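Local atomic coordinates of hypothetical protein BACOVA_04980 (Bacteroides ovatus, PDB entry 3UFI), a protein that probably serves as a fimbrillin-like subunit of a cell-surface pilus and takes part in cell adhesion. Residues I17-V25 with R32-S40. Numbering follows the deposited sequence.
Sequences IYGNINEVV and RAVGAAWGS
Arg32 and Glu23 face each other as a hydrogen-bonded antiparallel pair, with Arg32 N bonded to Glu23 O (3.0 Å) and Glu23 N answering to Arg32 O. Of the arginine side chain, it is the methylenes that touch Val25: CB, CG and CD all lie against Val25 CG2, while the chain bends at chi3 and carries the guanidinium onward. Ala33, in a non-hydrogen-bonded pair with Asn22, puts its methyl on the face they share, with Asn22 OD1 3.4 Å from Ala33 CB; the amide nitrogen of Asn22 is held by Asp154. Val34 closes a second hydrogen-bonded pair, with Ile21 (Ile21 N to Val34 O, 2.7 Å; Val34 N returns to Ile21 O). This is the beta hairpin of strands 16-25 and 30-34, consistent with the transthyretin-like fold of the fimbrillin-like family, the longer strand also pairing with strand 150-156. At Gly35 the chain leaves the sheet, its CA resting 3.5 Å from Gly19 O, where a side chain would be tight. Ala37 CB touches Glu23 OE2, while OE1 bonds His157. Trp38 then folds back: Ile21, its CG1 anti to the carbonyl carbon (chi1 -56°), stands CD1 3.5 Å over the centre of the six-membered ring. Trp38 NE1 donates to Gly19 O (2.9 Å) near the ring plane, fairly straight but 65° out of the carbonyl plane. A leucine here would probably leave that carbonyl without its indole donor and Ile21 without a flat surface to pack on. Phe76 and Phe155 meet the indole edge-to-face.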
loop_
_atom_site.group_PDB
_atom_site.type_symbol
_atom_site.label_atom_id
_atom_site.label_comp_id
_atom_site.label_asym_id
_atom_site.label_seq_id
_atom_site.Cartn_x
_atom_site.Cartn_y
_atom_site.Cartn_z
ATOM N N ILE A 17 -16.750 10.716 -7.056
ATOM C CA ILE A 17 -15.916 9.601 -6.641
ATOM C C ILE A 17 -15.786 9.469 -5.128
ATOM O O ILE A 17 -15.591 10.440 -4.388
ATOM C CB ILE A 17 -14.520 9.749 -7.335
ATOM C CG1 ILE A 17 -14.702 9.692 -8.896
ATOM C CG2 ILE A 17 -13.518 8.688 -6.821
ATOM C CD1 ILE A 17 -13.540 9.819 -9.695
ATOM N N TYR A 18 -15.895 8.210 -4.698
ATOM C CA TYR A 18 -15.689 7.743 -3.351
ATOM C C TYR A 18 -14.732 6.566 -3.373
ATOM O O TYR A 18 -14.546 5.929 -4.415
ATOM C CB TYR A 18 -17.000 7.297 -2.700
ATOM C CG TYR A 18 -18.057 8.351 -2.505
ATOM C CD1 TYR A 18 -19.037 8.566 -3.476
ATOM C CD2 TYR A 18 -18.193 9.009 -1.282
ATOM C CE1 TYR A 18 -20.111 9.420 -3.245
ATOM C CE2 TYR A 18 -19.274 9.866 -1.037
ATOM C CZ TYR A 18 -20.252 10.030 -2.008
ATOM O OH TYR A 18 -21.324 10.856 -1.803
ATOM N N GLY A 19 -14.188 6.240 -2.204
ATOM C CA GLY A 19 -13.279 5.120 -2.064
ATOM C C GLY A 19 -13.387 4.420 -0.728
ATOM O O GLY A 19 -13.460 5.066 0.324
ATOM N N ASN A 20 -13.391 3.080 -0.786
ATOM C CA ASN A 20 -13.287 2.169 0.362
ATOM C C ASN A 20 -11.917 1.545 0.320
ATOM O O ASN A 20 -11.365 1.374 -0.769
ATOM C CB ASN A 20 -14.339 1.049 0.296
ATOM C CG ASN A 20 -15.721 1.399 0.706
ATOM O OD1 ASN A 20 -15.946 2.004 1.746
ATOM N ND2 ASN A 20 -16.691 0.891 -0.038
ATOM N N ILE A 21 -11.364 1.182 1.464
ATOM C CA ILE A 21 -10.106 0.422 1.506
ATOM C C ILE A 21 -10.409 -0.894 2.199
ATOM O O ILE A 21 -11.065 -0.873 3.237
ATOM C CB ILE A 21 -8.922 1.175 2.173
ATOM C CG1 ILE A 21 -8.661 2.532 1.475
ATOM C CG2 ILE A 21 -7.649 0.297 2.135
ATOM C CD1 ILE A 21 -7.707 3.497 2.260
ATOM N N ASN A 22 -9.971 -2.038 1.631
ATOM C CA ASN A 22 -10.189 -3.335 2.299
ATOM C C ASN A 22 -9.068 -3.591 3.265
ATOM O O ASN A 22 -7.908 -3.708 2.860
ATOM C CB ASN A 22 -10.317 -4.501 1.317
ATOM C CG ASN A 22 -11.508 -4.375 0.412
ATOM O OD1 ASN A 22 -12.468 -3.674 0.717
ATOM N ND2 ASN A 22 -11.474 -5.059 -0.711
ATOM N N GLU A 23 -9.403 -3.631 4.550
ATOM C CA GLU A 23 -8.412 -3.862 5.588
ATOM C C GLU A 23 -9.059 -4.280 6.886
ATOM O O GLU A 23 -10.267 -4.132 7.074
ATOM C CB GLU A 23 -7.516 -2.624 5.809
ATOM C CG GLU A 23 -8.264 -1.329 6.062
ATOM C CD GLU A 23 -7.337 -0.138 6.184
ATOM O OE1 GLU A 23 -6.419 0.001 5.341
ATOM O OE2 GLU A 23 -7.528 0.659 7.129
ATOM N N VAL A 24 -8.233 -4.808 7.788
ATOM C CA VAL A 24 -8.671 -5.236 9.110
ATOM C C VAL A 24 -8.947 -4.000 9.948
ATOM O O VAL A 24 -8.112 -3.104 10.076
ATOM C CB VAL A 24 -7.661 -6.188 9.808
ATOM C CG1 VAL A 24 -8.153 -6.587 11.206
ATOM C CG2 VAL A 24 -7.397 -7.429 8.958
ATOM N N VAL A 25 -10.156 -3.956 10.477
ATOM C CA VAL A 25 -10.620 -2.942 11.410
ATOM C C VAL A 25 -10.399 -3.578 12.793
ATOM O O VAL A 25 -11.044 -4.588 13.124
ATOM C CB VAL A 25 -12.086 -2.554 11.127
ATOM C CG1 VAL A 25 -12.483 -1.342 11.953
ATOM C CG2 VAL A 25 -12.306 -2.291 9.640
ATOM N N ARG A 32 -12.857 -5.569 6.432
ATOM C CA ARG A 32 -13.995 -4.814 5.917
ATOM C C ARG A 32 -13.590 -3.815 4.849
ATOM O O ARG A 32 -12.420 -3.420 4.784
ATOM C CB ARG A 32 -14.635 -4.022 7.080
ATOM C CG ARG A 32 -15.128 -4.868 8.264
ATOM C CD ARG A 32 -15.766 -3.991 9.328
ATOM N NE ARG A 32 -16.917 -3.270 8.792
ATOM C CZ ARG A 32 -18.158 -3.743 8.735
ATOM N NH1 ARG A 32 -18.446 -4.936 9.246
ATOM N NH2 ARG A 32 -19.124 -3.022 8.180
ATOM N N ALA A 33 -14.577 -3.371 4.036
ATOM C CA ALA A 33 -14.417 -2.259 3.100
ATOM C C ALA A 33 -14.682 -1.059 3.979
ATOM O O ALA A 33 -15.744 -0.992 4.605
ATOM C CB ALA A 33 -15.406 -2.368 1.945
ATOM N N VAL A 34 -13.710 -0.166 4.113
ATOM C CA VAL A 34 -13.881 0.970 5.004
ATOM C C VAL A 34 -13.429 2.266 4.310
ATOM O O VAL A 34 -12.361 2.339 3.687
ATOM C CB VAL A 34 -13.208 0.727 6.391
ATOM C CG1 VAL A 34 -11.674 0.667 6.310
ATOM C CG2 VAL A 34 -13.686 1.742 7.420
ATOM N N GLY A 35 -14.300 3.257 4.385
ATOM C CA GLY A 35 -14.058 4.550 3.771
ATOM C C GLY A 35 -13.659 5.617 4.758
ATOM O O GLY A 35 -13.466 6.763 4.362
ATOM N N ALA A 36 -13.534 5.268 6.042
ATOM C CA ALA A 36 -13.215 6.253 7.064
ATOM C C ALA A 36 -11.755 6.144 7.542
ATOM O O ALA A 36 -11.401 6.773 8.536
ATOM C CB ALA A 36 -14.196 6.126 8.230
ATOM N N ALA A 37 -10.891 5.446 6.774
ATOM C CA ALA A 37 -9.469 5.237 7.069
ATOM C C ALA A 37 -8.524 5.954 6.067
ATOM O O ALA A 37 -7.394 5.500 5.866
ATOM C CB ALA A 37 -9.168 3.747 7.059
ATOM N N TRP A 38 -8.984 7.035 5.414
ATOM C CA TRP A 38 -8.131 7.812 4.508
ATOM C C TRP A 38 -7.491 8.938 5.299
ATOM O O TRP A 38 -8.132 9.469 6.210
ATOM C CB TRP A 38 -8.961 8.425 3.340
ATOM C CG TRP A 38 -9.495 7.448 2.339
ATOM C CD1 TRP A 38 -10.763 6.954 2.277
ATOM C CD2 TRP A 38 -8.777 6.855 1.248
ATOM N NE1 TRP A 38 -10.880 6.081 1.218
ATOM C CE2 TRP A 38 -9.687 6.033 0.546
ATOM C CE3 TRP A 38 -7.454 6.958 0.777
ATOM C CZ2 TRP A 38 -9.317 5.316 -0.596
ATOM C CZ3 TRP A 38 -7.092 6.265 -0.371
ATOM C CH2 TRP A 38 -8.010 5.442 -1.035
ATOM N N GLY A 39 -6.286 9.348 4.909
ATOM C CA GLY A 39 -5.645 10.538 5.460
ATOM C C GLY A 39 -6.297 11.743 4.804
ATOM O O GLY A 39 -6.748 11.653 3.653
ATOM N N SER A 40 -6.342 12.875 5.507
ATOM C CA SER A 40 -6.989 14.104 5.040
ATOM C C SER A 40 -6.488 14.669 3.673
ATOM O O SER A 40 -7.259 15.344 2.981
ATOM C CB SER A 40 -6.853 15.201 6.090
ATOM O OG SER A 40 -7.587 16.351 5.694
#